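PDB 5E1V: polyketide synthase PksL from Bacillus subtilis, which probably dehydrates beta-hydroxyacyl intermediates through its dehydratase domain during assembly of the antibiotic polyketide bacillaene. Local coordinates for residues Gly185-Pro190 with Ser226-Thr231. Numbering follows the deposited sequence.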
ATOM      1  N   GLY A 185       8.398  11.781   8.229  1.00 23.94           N
ATOM      2  CA  GLY A 185       9.219  11.593   7.043  1.00 22.72           C
ATOM      3  C   GLY A 185       8.551  10.815   5.912  1.00 20.41           C
ATOM      4  O   GLY A 185       9.047  10.789   4.783  1.00 21.49           O
ATOM      5  N   PHE A 186       7.413  10.253   6.172  1.00 17.60           N
ATOM      6  CA  PHE A 186       6.683   9.510   5.137  1.00 15.55           C
ATOM      7  C   PHE A 186       5.763  10.365   4.245  1.00 14.39           C
ATOM      8  O   PHE A 186       5.333  11.489   4.617  1.00 12.48           O
ATOM      9  CB  PHE A 186       5.862   8.420   5.882  1.00 15.00           C
ATOM     10  CG  PHE A 186       6.709   7.373   6.394  1.00 15.18           C
ATOM     11  CD1 PHE A 186       7.228   7.471   7.663  1.00 17.38           C
ATOM     12  CD2 PHE A 186       7.047   6.252   5.606  1.00 15.85           C
ATOM     13  CE1 PHE A 186       8.131   6.530   8.148  1.00 16.94           C
ATOM     14  CE2 PHE A 186       7.906   5.301   6.059  1.00 17.11           C
ATOM     15  CZ  PHE A 186       8.457   5.424   7.362  1.00 20.71           C
ATOM     16  N   MET A 187       5.433   9.817   3.068  1.00 13.61           N
ATOM     17  CA  MET A 187       4.546  10.527   2.151  1.00 13.38           C
ATOM     18  C   MET A 187       3.188   9.794   2.095  1.00 13.95           C
ATOM     19  O   MET A 187       2.131  10.393   2.179  1.00 14.83           O
ATOM     20  CB  MET A 187       5.154  10.628   0.800  1.00 14.70           C
ATOM     21  CG  MET A 187       6.362  11.514   0.742  1.00 14.93           C
ATOM     22  SD  MET A 187       6.983  11.752  -0.919  1.00 14.83           S
ATOM     23  CE  MET A 187       5.669  12.695  -1.585  1.00 14.13           C
ATOM     24  N   PHE A 188       3.243   8.474   1.895  1.00 14.13           N
ATOM     25  CA  PHE A 188       2.057   7.645   1.916  1.00 12.18           C
ATOM     26  C   PHE A 188       2.351   6.456   2.810  1.00 13.41           C
ATOM     27  O   PHE A 188       2.847   5.388   2.340  1.00 12.71           O
ATOM     28  CB  PHE A 188       1.689   7.310   0.431  1.00 12.65           C
ATOM     29  CG  PHE A 188       1.431   8.545  -0.328  1.00 11.84           C
ATOM     30  CD1 PHE A 188       0.217   9.194  -0.118  1.00 11.47           C
ATOM     31  CD2 PHE A 188       2.343   9.087  -1.257  1.00 10.91           C
ATOM     32  CE1 PHE A 188      -0.044  10.420  -0.741  1.00 11.57           C
ATOM     33  CE2 PHE A 188       2.074  10.309  -1.851  1.00 11.84           C
ATOM     34  CZ  PHE A 188       0.865  10.982  -1.568  1.00 12.05           C
ATOM     35  N   HIS A 189       2.087   6.669   4.129  1.00 11.76           N
ATOM     36  CA  HIS A 189       2.602   5.754   5.078  1.00 12.88           C
ATOM     37  C   HIS A 189       2.182   4.335   4.788  1.00 11.41           C
ATOM     38  O   HIS A 189       0.993   4.025   4.830  1.00  9.86           O
ATOM     39  CB  HIS A 189       2.156   6.108   6.514  1.00 13.08           C
ATOM     40  CG  HIS A 189       3.099   5.589   7.550  1.00 13.52           C
ATOM     41  ND1 HIS A 189       3.111   4.286   7.934  1.00 13.75           N
ATOM     42  CD2 HIS A 189       3.981   6.231   8.351  1.00 13.08           C
ATOM     43  CE1 HIS A 189       4.013   4.106   8.857  1.00 13.32           C
ATOM     44  NE2 HIS A 189       4.585   5.272   9.108  1.00 14.71           N
ATOM     45  N   PRO A 190       3.155   3.409   4.556  1.00 12.58           N
ATOM     46  CA  PRO A 190       2.742   1.974   4.379  1.00 10.78           C
ATOM     47  C   PRO A 190       1.801   1.319   5.362  1.00 12.30           C
ATOM     48  O   PRO A 190       0.998   0.599   4.962  1.00 11.34           O
ATOM     49  CB  PRO A 190       4.034   1.254   4.309  1.00 11.61           C
ATOM     50  CG  PRO A 190       4.983   2.316   3.686  1.00 11.15           C
ATOM     51  CD  PRO A 190       4.628   3.513   4.450  1.00 11.69           C
ATOM     52  N   SER A 226      -3.377  14.502  -3.860  1.00 18.70           N
ATOM     53  CA  SER A 226      -3.274  15.965  -3.693  1.00 20.81           C
ATOM     54  C   SER A 226      -2.611  16.333  -2.346  1.00 18.88           C
ATOM     55  O   SER A 226      -2.295  17.468  -2.116  1.00 20.12           O
ATOM     56  CB  SER A 226      -4.687  16.617  -3.772  1.00 21.32           C
ATOM     57  OG  SER A 226      -5.568  16.202  -2.716  1.00 21.04           O
ATOM     58  N   ALA A 227      -2.439  15.377  -1.433  1.00 19.65           N
ATOM     59  CA  ALA A 227      -1.813  15.656  -0.135  1.00 18.00           C
ATOM     60  C   ALA A 227      -1.234  14.334   0.430  1.00 17.25           C
ATOM     61  O   ALA A 227      -1.568  13.223   0.020  1.00 16.55           O
ATOM     62  CB  ALA A 227      -2.791  16.282   0.852  1.00 20.16           C
ATOM     63  N   LEU A 228      -0.272  14.487   1.304  1.00 17.80           N
ATOM     64  CA  LEU A 228       0.363  13.343   1.940  1.00 16.27           C
ATOM     65  C   LEU A 228      -0.563  12.605   2.878  1.00 16.10           C
ATOM     66  O   LEU A 228      -1.503  13.187   3.478  1.00 14.16           O
ATOM     67  CB  LEU A 228       1.560  13.874   2.729  1.00 16.71           C
ATOM     68  CG  LEU A 228       2.659  14.634   2.003  1.00 17.40           C
ATOM     69  CD1 LEU A 228       3.963  14.687   2.865  1.00 17.51           C
ATOM     70  CD2 LEU A 228       3.054  14.030   0.644  1.00 15.97           C
ATOM     71  N   LEU A 229      -0.308  11.314   3.087  1.00 13.41           N
ATOM     72  CA  LEU A 229      -0.990  10.558   4.104  1.00 15.82           C
ATOM     73  C   LEU A 229       0.019  10.036   5.096  1.00 17.61           C
ATOM     74  O   LEU A 229       0.682   9.076   4.819  1.00 15.18           O
ATOM     75  CB  LEU A 229      -1.736   9.373   3.482  1.00 16.65           C
ATOM     76  CG  LEU A 229      -2.747   9.822   2.463  1.00 17.56           C
ATOM     77  CD1 LEU A 229      -3.151   8.627   1.560  1.00 15.71           C
ATOM     78  CD2 LEU A 229      -3.938  10.346   3.174  1.00 18.30           C
ATOM     79  N   GLN A 230       0.098  10.666   6.269  1.00 17.23           N
ATOM     80  CA  GLN A 230       1.210  10.415   7.192  1.00 19.24           C
ATOM     81  C   GLN A 230       0.832   9.763   8.509  1.00 19.11           C
ATOM     82  O   GLN A 230       1.424   8.752   8.879  1.00 18.85           O
ATOM     83  CB  GLN A 230       1.916  11.709   7.494  1.00 18.83           C
ATOM     84  CG  GLN A 230       2.330  12.499   6.259  1.00 20.86           C
ATOM     85  CD  GLN A 230       3.120  13.710   6.556  1.00 22.97           C
ATOM     86  OE1 GLN A 230       2.561  14.771   6.688  1.00 24.80           O
ATOM     87  NE2 GLN A 230       4.435  13.603   6.537  1.00 22.62           N
ATOM     88  N   THR A 231      -0.154  10.366   9.213  1.00 20.01           N
ATOM     89  CA  THR A 231      -0.583   9.952  10.573  1.00 22.37           C
ATOM     90  C   THR A 231      -1.892   9.195  10.647  1.00 24.01           C
ATOM     91  O   THR A 231      -2.111   8.325  11.554  1.00 20.74           O
ATOM     92  CB  THR A 231      -0.664  11.184  11.467  1.00 26.70           C
ATOM     93  OG1 THR A 231      -1.351  12.236  10.736  1.00 24.67           O
ATOM     94  CG2 THR A 231       0.690  11.712  11.789  1.00 26.33           C
TER
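The Phe-188 ring meets the 226-231 segment with its rim: Leu-229 CD1 sits in the ring plane, 3.8 Å from Phe-188 CD1, and Ala-227 O also lies near that plane, 3.3 Å from Phe-188 CE1. Rings of Tyr-39 and Phe-223 pack edge-to-face with it. A second ring pair belongs to 185-190 alone, His-189 NE2 standing over one face of Phe-186, offset toward the rim. In this dehydratase of the double-hotdog fold, the two loops pair in parallel through a single beta bridge, Phe-188 with Leu-229, just before helix 190-203. His-189 and Pro-190 begin the HPxxxD signature of polyketide synthase dehydratases. His-189 occupies the N-cap position, and its ND1 accepts from Thr-191 N.

Two backbone bonds make the bridge: Leu-229 N donates to Met-187 O over 2.8 Å, and His-189 N to Leu-229 O over 2.9 Å, the latter almost straight at 172°. Asp-36 OD1 of helix 34-44 accepts from the backbone N of both Met-187 and Phe-188, tying the loop to that helix. Met-187, bent at its last torsion, turns CE back onto Leu-228 CD2 at 3.7 Å.

His-189 CB lies 3.6 Å from Gln-230 O, and a chi1 of -155°, which turns the ring away from the backbone N, sets CD2 equally close to that oxygen, which this contact buries without a hydrogen-bond partner. Gln-230, extended beyond CG, reaches across to the 185-190 segment, where its NE2 donates to Phe-186 O over 3.0 Å. NE2 approaches in the plane of the Phe-186 carbonyl, while Phe-186 O lies 31° out of the Gln-230 amide plane.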